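Local coordinates for uncharacterized protein (Escherichia coli UMEA 3162-1, PDB 4X5M), which mediates facilitative diffusion of sugar across the membrane as a homodimer, seen here in its inward-open conformation, at residues T15-I27 against A65-I79. Sequence-based numbering, arbitrary orientation.
Sequences TTFAFAPQSIKTI and ANIVTLFLAAPVLVI. With OLB ((2S)-2,3-dihydroxypropyl (9Z)-octadec-9-enoate), chain G; OLA (oleic acid), chain E; OLA (oleic acid), chain D.
The ring of Phe17 meets Val68 CG1 obliquely through CE1. One face of Phe19 carries C11 of the monoolein chain, 3.6 Å from CE2, and Phe43 and Tyr40 of the second subunit meet this ring edge-to-face. The oleic acid of chain E lies over one face of Phe71, its C18 3.6 Å from CD2, with the carbonyl oxygen of Ile67 in plane at the ring edge. Between the helices, Thr16 turns its methyl to Val68, CG2 to CG1 3.6 Å, because CG2 is anti to the backbone N; OG1 instead bonds back to Ala12 O. This is the first transmembrane helix, interrupted just before Ala20 with Phe19 at the N-cap of 20-27, packed on the third in the three-helix MtN3-like unit; 20-27 and 65-79 run at 37°. Leu72 sets CD1 4.0 Å from Ala20 CB, and further along Ile27 sits as a knob among Leu72, Pro75, Val76 and Ile79, with CD1 3.8 Å from Pro75 CB. Ile79 returns the contact, laying CD1 3.7 Å from Ile27 CA. At the other end Asn66 ND2 donates to monoolein O23 (2.9 Å, a bent 139°) and also to Val62 O; a leucine here would probably leave that glycerol hydroxyl without this donor and Val62 O without its side-chain partner.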
loop_
_atom_site.group_PDB
_atom_site.type_symbol
_atom_site.label_atom_id
_atom_site.label_comp_id
_atom_site.label_asym_id
_atom_site.label_seq_id
_atom_site.Cartn_x
_atom_site.Cartn_y
_atom_site.Cartn_z
ATOM N N THR A 15 -4.136 -6.556 2.570
ATOM C CA THR A 15 -3.475 -5.288 2.267
ATOM C C THR A 15 -4.169 -4.522 1.146
ATOM O O THR A 15 -4.171 -3.290 1.141
ATOM C CB THR A 15 -1.995 -5.489 1.879
ATOM O OG1 THR A 15 -1.899 -6.431 0.803
ATOM C CG2 THR A 15 -1.201 -5.992 3.069
ATOM N N THR A 16 -4.762 -5.242 0.198
ATOM C CA THR A 16 -5.401 -4.590 -0.943
ATOM C C THR A 16 -6.780 -4.042 -0.585
ATOM O O THR A 16 -7.151 -2.950 -1.015
ATOM C CB THR A 16 -5.542 -5.548 -2.145
ATOM O OG1 THR A 16 -4.279 -6.164 -2.422
ATOM C CG2 THR A 16 -6.005 -4.790 -3.377
ATOM N N PHE A 17 -7.531 -4.795 0.211
ATOM C CA PHE A 17 -8.913 -4.429 0.518
ATOM C C PHE A 17 -9.045 -3.633 1.813
ATOM O O PHE A 17 -10.138 -3.184 2.159
ATOM C CB PHE A 17 -9.786 -5.685 0.586
ATOM C CG PHE A 17 -9.918 -6.403 -0.729
ATOM C CD1 PHE A 17 -9.811 -5.712 -1.926
ATOM C CD2 PHE A 17 -10.148 -7.767 -0.770
ATOM C CE1 PHE A 17 -9.931 -6.369 -3.138
ATOM C CE2 PHE A 17 -10.269 -8.430 -1.979
ATOM C CZ PHE A 17 -10.160 -7.730 -3.165
ATOM N N ALA A 18 -7.935 -3.461 2.525
ATOM C CA ALA A 18 -7.929 -2.691 3.766
ATOM C C ALA A 18 -8.407 -1.264 3.537
ATOM O O ALA A 18 -9.302 -0.781 4.229
ATOM C CB ALA A 18 -6.539 -2.677 4.382
ATOM N N PHE A 19 -7.801 -0.594 2.563
ATOM C CA PHE A 19 -8.121 0.801 2.281
ATOM C C PHE A 19 -8.816 0.964 0.935
ATOM O O PHE A 19 -8.936 2.075 0.420
ATOM C CB PHE A 19 -6.853 1.652 2.320
ATOM C CG PHE A 19 -6.157 1.634 3.649
ATOM C CD1 PHE A 19 -6.603 2.430 4.689
ATOM C CD2 PHE A 19 -5.058 0.819 3.858
ATOM C CE1 PHE A 19 -5.966 2.416 5.914
ATOM C CE2 PHE A 19 -4.415 0.800 5.079
ATOM C CZ PHE A 19 -4.870 1.600 6.110
ATOM N N ALA A 20 -9.268 -0.150 0.369
ATOM C CA ALA A 20 -10.027 -0.129 -0.878
ATOM C C ALA A 20 -11.305 0.725 -0.810
ATOM O O ALA A 20 -11.627 1.404 -1.783
ATOM C CB ALA A 20 -10.370 -1.553 -1.310
ATOM N N PRO A 21 -12.044 0.692 0.323
ATOM C CA PRO A 21 -13.214 1.579 0.389
ATOM C C PRO A 21 -12.888 3.066 0.220
ATOM O O PRO A 21 -13.759 3.825 -0.206
ATOM C CB PRO A 21 -13.773 1.310 1.789
ATOM C CG PRO A 21 -13.398 -0.093 2.062
ATOM C CD PRO A 21 -12.038 -0.263 1.450
ATOM N N GLN A 22 -11.665 3.471 0.547
ATOM C CA GLN A 22 -11.249 4.860 0.366
ATOM C C GLN A 22 -11.157 5.224 -1.114
ATOM O O GLN A 22 -11.631 6.281 -1.532
ATOM C CB GLN A 22 -9.905 5.120 1.054
ATOM C CG GLN A 22 -9.965 5.130 2.575
ATOM C CD GLN A 22 -8.706 5.703 3.201
ATOM O OE1 GLN A 22 -7.686 5.866 2.532
ATOM N NE2 GLN A 22 -8.775 6.018 4.489
ATOM N N SER A 23 -10.542 4.345 -1.899
ATOM C CA SER A 23 -10.413 4.555 -3.338
ATOM C C SER A 23 -11.773 4.513 -4.024
ATOM O O SER A 23 -12.059 5.325 -4.904
ATOM C CB SER A 23 -9.484 3.508 -3.955
ATOM O OG SER A 23 -8.162 3.645 -3.462
ATOM N N ILE A 24 -12.605 3.559 -3.614
ATOM C CA ILE A 24 -13.949 3.419 -4.161
ATOM C C ILE A 24 -14.772 4.677 -3.899
ATOM O O ILE A 24 -15.478 5.165 -4.783
ATOM C CB ILE A 24 -14.676 2.193 -3.568
ATOM C CG1 ILE A 24 -13.957 0.902 -3.966
ATOM C CG2 ILE A 24 -16.126 2.154 -4.028
ATOM C CD1 ILE A 24 -14.530 -0.343 -3.316
ATOM N N LYS A 25 -14.667 5.202 -2.682
ATOM C CA LYS A 25 -15.351 6.437 -2.311
ATOM C C LYS A 25 -14.887 7.603 -3.178
ATOM O O LYS A 25 -15.694 8.424 -3.615
ATOM C CB LYS A 25 -15.115 6.763 -0.835
ATOM C CG LYS A 25 -15.877 7.985 -0.344
ATOM C CD LYS A 25 -15.285 8.528 0.945
ATOM C CE LYS A 25 -16.378 8.901 1.935
ATOM N NZ LYS A 25 -17.457 9.710 1.299
ATOM N N THR A 26 -13.580 7.669 -3.413
ATOM C CA THR A 26 -12.996 8.719 -4.241
ATOM C C THR A 26 -13.506 8.624 -5.673
ATOM O O THR A 26 -13.859 9.632 -6.285
ATOM C CB THR A 26 -11.454 8.648 -4.243
ATOM O OG1 THR A 26 -10.964 8.845 -2.911
ATOM C CG2 THR A 26 -10.867 9.716 -5.156
ATOM N N ILE A 27 -13.548 7.406 -6.199
ATOM C CA ILE A 27 -14.055 7.163 -7.545
ATOM C C ILE A 27 -15.536 7.526 -7.641
ATOM O O ILE A 27 -15.981 8.120 -8.624
ATOM C CB ILE A 27 -13.849 5.690 -7.963
ATOM C CG1 ILE A 27 -12.355 5.373 -8.067
ATOM C CG2 ILE A 27 -14.543 5.397 -9.284
ATOM C CD1 ILE A 27 -12.056 3.927 -8.405
ATOM N N ALA A 65 -2.227 -8.793 -6.416
ATOM C CA ALA A 65 -2.288 -7.718 -5.433
ATOM C C ALA A 65 -2.107 -6.361 -6.103
ATOM O O ALA A 65 -2.854 -5.418 -5.838
ATOM C CB ALA A 65 -1.234 -7.921 -4.355
ATOM N N ASN A 66 -1.117 -6.278 -6.985
ATOM C CA ASN A 66 -0.778 -5.021 -7.637
ATOM C C ASN A 66 -1.634 -4.722 -8.864
ATOM O O ASN A 66 -1.800 -3.564 -9.239
ATOM C CB ASN A 66 0.700 -5.019 -8.022
ATOM C CG ASN A 66 1.609 -4.883 -6.817
ATOM O OD1 ASN A 66 1.898 -3.775 -6.367
ATOM N ND2 ASN A 66 2.067 -6.012 -6.290
ATOM N N ILE A 67 -2.176 -5.762 -9.491
ATOM C CA ILE A 67 -3.083 -5.557 -10.615
ATOM C C ILE A 67 -4.381 -4.933 -10.112
ATOM O O ILE A 67 -4.888 -3.978 -10.702
ATOM C CB ILE A 67 -3.383 -6.871 -11.365
ATOM C CG1 ILE A 67 -2.146 -7.335 -12.134
ATOM C CG2 ILE A 67 -4.545 -6.681 -12.329
ATOM C CD1 ILE A 67 -2.308 -8.684 -12.805
ATOM N N VAL A 68 -4.907 -5.467 -9.012
ATOM C CA VAL A 68 -6.098 -4.901 -8.386
ATOM C C VAL A 68 -5.810 -3.488 -7.884
ATOM O O VAL A 68 -6.635 -2.583 -8.039
ATOM C CB VAL A 68 -6.602 -5.774 -7.214
ATOM C CG1 VAL A 68 -7.762 -5.096 -6.505
ATOM C CG2 VAL A 68 -7.021 -7.143 -7.716
ATOM N N THR A 69 -4.632 -3.305 -7.294
ATOM C CA THR A 69 -4.185 -1.987 -6.851
ATOM C C THR A 69 -4.167 -1.008 -8.020
ATOM O O THR A 69 -4.587 0.143 -7.887
ATOM C CB THR A 69 -2.780 -2.047 -6.213
ATOM O OG1 THR A 69 -2.814 -2.892 -5.058
ATOM C CG2 THR A 69 -2.318 -0.661 -5.800
ATOM N N LEU A 70 -3.691 -1.479 -9.169
ATOM C CA LEU A 70 -3.641 -0.660 -10.375
ATOM C C LEU A 70 -5.038 -0.217 -10.808
ATOM O O LEU A 70 -5.243 0.936 -11.183
ATOM C CB LEU A 70 -2.957 -1.425 -11.512
ATOM C CG LEU A 70 -2.881 -0.711 -12.865
ATOM C CD1 LEU A 70 -2.048 0.559 -12.761
ATOM C CD2 LEU A 70 -2.321 -1.641 -13.932
ATOM N N PHE A 71 -5.996 -1.137 -10.742
ATOM C CA PHE A 71 -7.373 -0.843 -11.133
ATOM C C PHE A 71 -8.072 0.083 -10.141
ATOM O O PHE A 71 -9.138 0.625 -10.432
ATOM C CB PHE A 71 -8.175 -2.139 -11.283
ATOM C CG PHE A 71 -8.096 -2.745 -12.656
ATOM C CD1 PHE A 71 -7.004 -3.510 -13.031
ATOM C CD2 PHE A 71 -9.119 -2.554 -13.571
ATOM C CE1 PHE A 71 -6.931 -4.069 -14.294
ATOM C CE2 PHE A 71 -9.053 -3.109 -14.834
ATOM C CZ PHE A 71 -7.959 -3.868 -15.197
ATOM N N LEU A 72 -7.471 0.257 -8.968
ATOM C CA LEU A 72 -8.015 1.154 -7.956
ATOM C C LEU A 72 -7.294 2.497 -7.959
ATOM O O LEU A 72 -7.917 3.546 -7.797
ATOM C CB LEU A 72 -7.928 0.515 -6.567
ATOM C CG LEU A 72 -8.957 -0.572 -6.253
ATOM C CD1 LEU A 72 -8.706 -1.174 -4.878
ATOM C CD2 LEU A 72 -10.365 -0.001 -6.342
ATOM N N ALA A 73 -5.981 2.457 -8.157
ATOM C CA ALA A 73 -5.152 3.657 -8.077
ATOM C C ALA A 73 -5.211 4.504 -9.346
ATOM O O ALA A 73 -5.262 5.731 -9.275
ATOM C CB ALA A 73 -3.709 3.275 -7.771
ATOM N N ALA A 74 -5.192 3.849 -10.504
ATOM C CA ALA A 74 -5.201 4.561 -11.781
ATOM C C ALA A 74 -6.447 5.439 -11.981
ATOM O O ALA A 74 -6.314 6.587 -12.405
ATOM C CB ALA A 74 -5.055 3.575 -12.944
ATOM N N PRO A 75 -7.657 4.918 -11.683
ATOM C CA PRO A 75 -8.819 5.804 -11.819
ATOM C C PRO A 75 -8.771 7.000 -10.870
ATOM O O PRO A 75 -9.247 8.077 -11.227
ATOM C CB PRO A 75 -10.000 4.888 -11.475
ATOM C CG PRO A 75 -9.516 3.526 -11.789
ATOM C CD PRO A 75 -8.074 3.534 -11.388
ATOM N N VAL A 76 -8.208 6.807 -9.681
ATOM C CA VAL A 76 -8.066 7.891 -8.713
ATOM C C VAL A 76 -7.188 9.012 -9.267
ATOM O O VAL A 76 -7.525 10.192 -9.151
ATOM C CB VAL A 76 -7.477 7.384 -7.379
ATOM C CG1 VAL A 76 -7.092 8.551 -6.481
ATOM C CG2 VAL A 76 -8.470 6.475 -6.674
ATOM N N LEU A 77 -6.068 8.640 -9.882
ATOM C CA LEU A 77 -5.172 9.626 -10.479
ATOM C C LEU A 77 -5.839 10.328 -11.660
ATOM O O LEU A 77 -5.690 11.539 -11.833
ATOM C CB LEU A 77 -3.860 8.973 -10.925
ATOM C CG LEU A 77 -2.839 9.909 -11.584
ATOM C CD1 LEU A 77 -2.567 11.120 -10.704
ATOM C CD2 LEU A 77 -1.544 9.177 -11.892
ATOM N N VAL A 78 -6.578 9.565 -12.463
ATOM C CA VAL A 78 -7.304 10.119 -13.605
ATOM C C VAL A 78 -8.272 11.218 -13.174
ATOM O O VAL A 78 -8.258 12.320 -13.721
ATOM C CB VAL A 78 -8.093 9.029 -14.363
ATOM C CG1 VAL A 78 -9.124 9.663 -15.288
ATOM C CG2 VAL A 78 -7.151 8.134 -15.146
ATOM N N ILE A 79 -9.106 10.908 -12.187
ATOM C CA ILE A 79 -10.056 11.874 -11.647
ATOM C C ILE A 79 -9.329 13.079 -11.051
ATOM O O ILE A 79 -9.770 14.220 -11.204
ATOM C CB ILE A 79 -10.961 11.232 -10.573
ATOM C CG1 ILE A 79 -11.744 10.059 -11.166
ATOM C CG2 ILE A 79 -11.916 12.260 -9.985
ATOM C CD1 ILE A 79 -12.532 9.272 -10.140
HETATM C C1 OLB G . 1.329 -3.171 -3.156
HETATM C C2 OLB G . 0.169 -2.538 -2.420
HETATM C C3 OLB G . 0.512 -1.087 -2.165
HETATM C C4 OLB G . 0.270 -0.732 -0.710
HETATM C C5 OLB G . 1.323 0.262 -0.248
HETATM O O19 OLB G . 2.044 -2.487 -3.860
HETATM O O20 OLB G . 1.583 -4.545 -3.015
HETATM C C21 OLB G . 2.920 -4.897 -3.278
HETATM C C22 OLB G . 3.163 -6.305 -2.789
HETATM O O23 OLB G . 3.232 -7.172 -3.894
HETATM C C24 OLB G . 4.467 -6.353 -2.031
HETATM O O25 OLB G . 4.203 -6.199 -0.655
HETATM C C6 OLB G . 1.180 0.614 1.222
HETATM C C7 OLB G . -0.100 1.397 1.457
HETATM C C8 OLB G . 0.150 2.820 1.947
HETATM C C9 OLB G . 0.176 2.903 3.466
HETATM C C10 OLB G . -0.929 3.097 4.223
HETATM C C11 OLB G . -2.295 3.269 3.599
HETATM C C12 OLB G . -2.545 4.728 3.265
HETATM C C13 OLB G . -3.098 4.777 1.856
HETATM C C14 OLB G . -2.812 6.104 1.191
HETATM C C15 OLB G . -3.335 6.033 -0.225
HETATM C C16 OLB G . -2.608 4.924 -0.954
HETATM C C17 OLB G . -3.578 4.154 -1.822
HETATM C C18 OLB G . -3.190 2.694 -1.794
HETATM C C1 OLA E . 1.435 -14.295 -16.311
HETATM O O1 OLA E . 1.952 -14.336 -17.458
HETATM O O2 OLA E . 1.964 -14.925 -15.358
HETATM C C2 OLA E . 0.179 -13.485 -16.077
HETATM C C3 OLA E . 0.550 -12.026 -15.931
HETATM C C4 OLA E . -0.354 -11.167 -16.790
HETATM C C5 OLA E . 0.351 -9.857 -17.065
HETATM C C6 OLA E . -0.657 -8.750 -17.284
HETATM C C7 OLA E . 0.064 -7.419 -17.293
HETATM C C8 OLA E . -0.931 -6.298 -17.493
HETATM C C9 OLA E . -1.394 -5.793 -16.145
HETATM C C10 OLA E . -2.419 -4.921 -16.053
HETATM C C11 OLA E . -3.130 -4.432 -17.296
HETATM C C12 OLA E . -4.278 -3.534 -16.890
HETATM C C13 OLA E . -5.077 -3.130 -18.108
HETATM C C14 OLA E . -5.383 -1.647 -18.048
HETATM C C15 OLA E . -6.006 -1.295 -16.714
HETATM C C16 OLA E . -5.947 0.203 -16.517
HETATM C C17 OLA E . -6.404 0.553 -15.118
HETATM C C18 OLA E . -7.915 0.522 -15.053
HETATM C C1 OLA D . -13.411 7.481 -13.866
HETATM O O1 OLA D . -13.856 8.652 -14.004
HETATM O O2 OLA D . -12.253 7.295 -13.406
HETATM C C2 OLA D . -14.267 6.296 -14.252
HETATM C C3 OLA D . -13.402 5.058 -14.319
HETATM C C4 OLA D . -12.880 4.878 -15.728
HETATM C C5 OLA D . -11.690 3.944 -15.712
HETATM C C6 OLA D . -10.622 4.484 -16.637
HETATM C C7 OLA D . -9.255 4.206 -16.051
HETATM C C8 OLA D . -8.184 4.736 -16.980
HETATM C C9 OLA D . -8.045 3.812 -18.171
HETATM C C10 OLA D . -6.855 3.681 -18.792
HETATM C C11 OLA D . -5.647 4.450 -18.303
HETATM C C12 OLA D . -4.413 3.966 -19.034
HETATM C C13 OLA D . -3.950 2.657 -18.432
HETATM C C14 OLA D . -3.041 1.937 -19.404
HETATM C C15 OLA D . -2.602 0.620 -18.802
HETATM C C16 OLA D . -1.660 -0.096 -19.746
HETATM C C17 OLA D . -0.823 -1.079 -18.959
HETATM C C18 OLA D . -0.083 -1.994 -19.907
#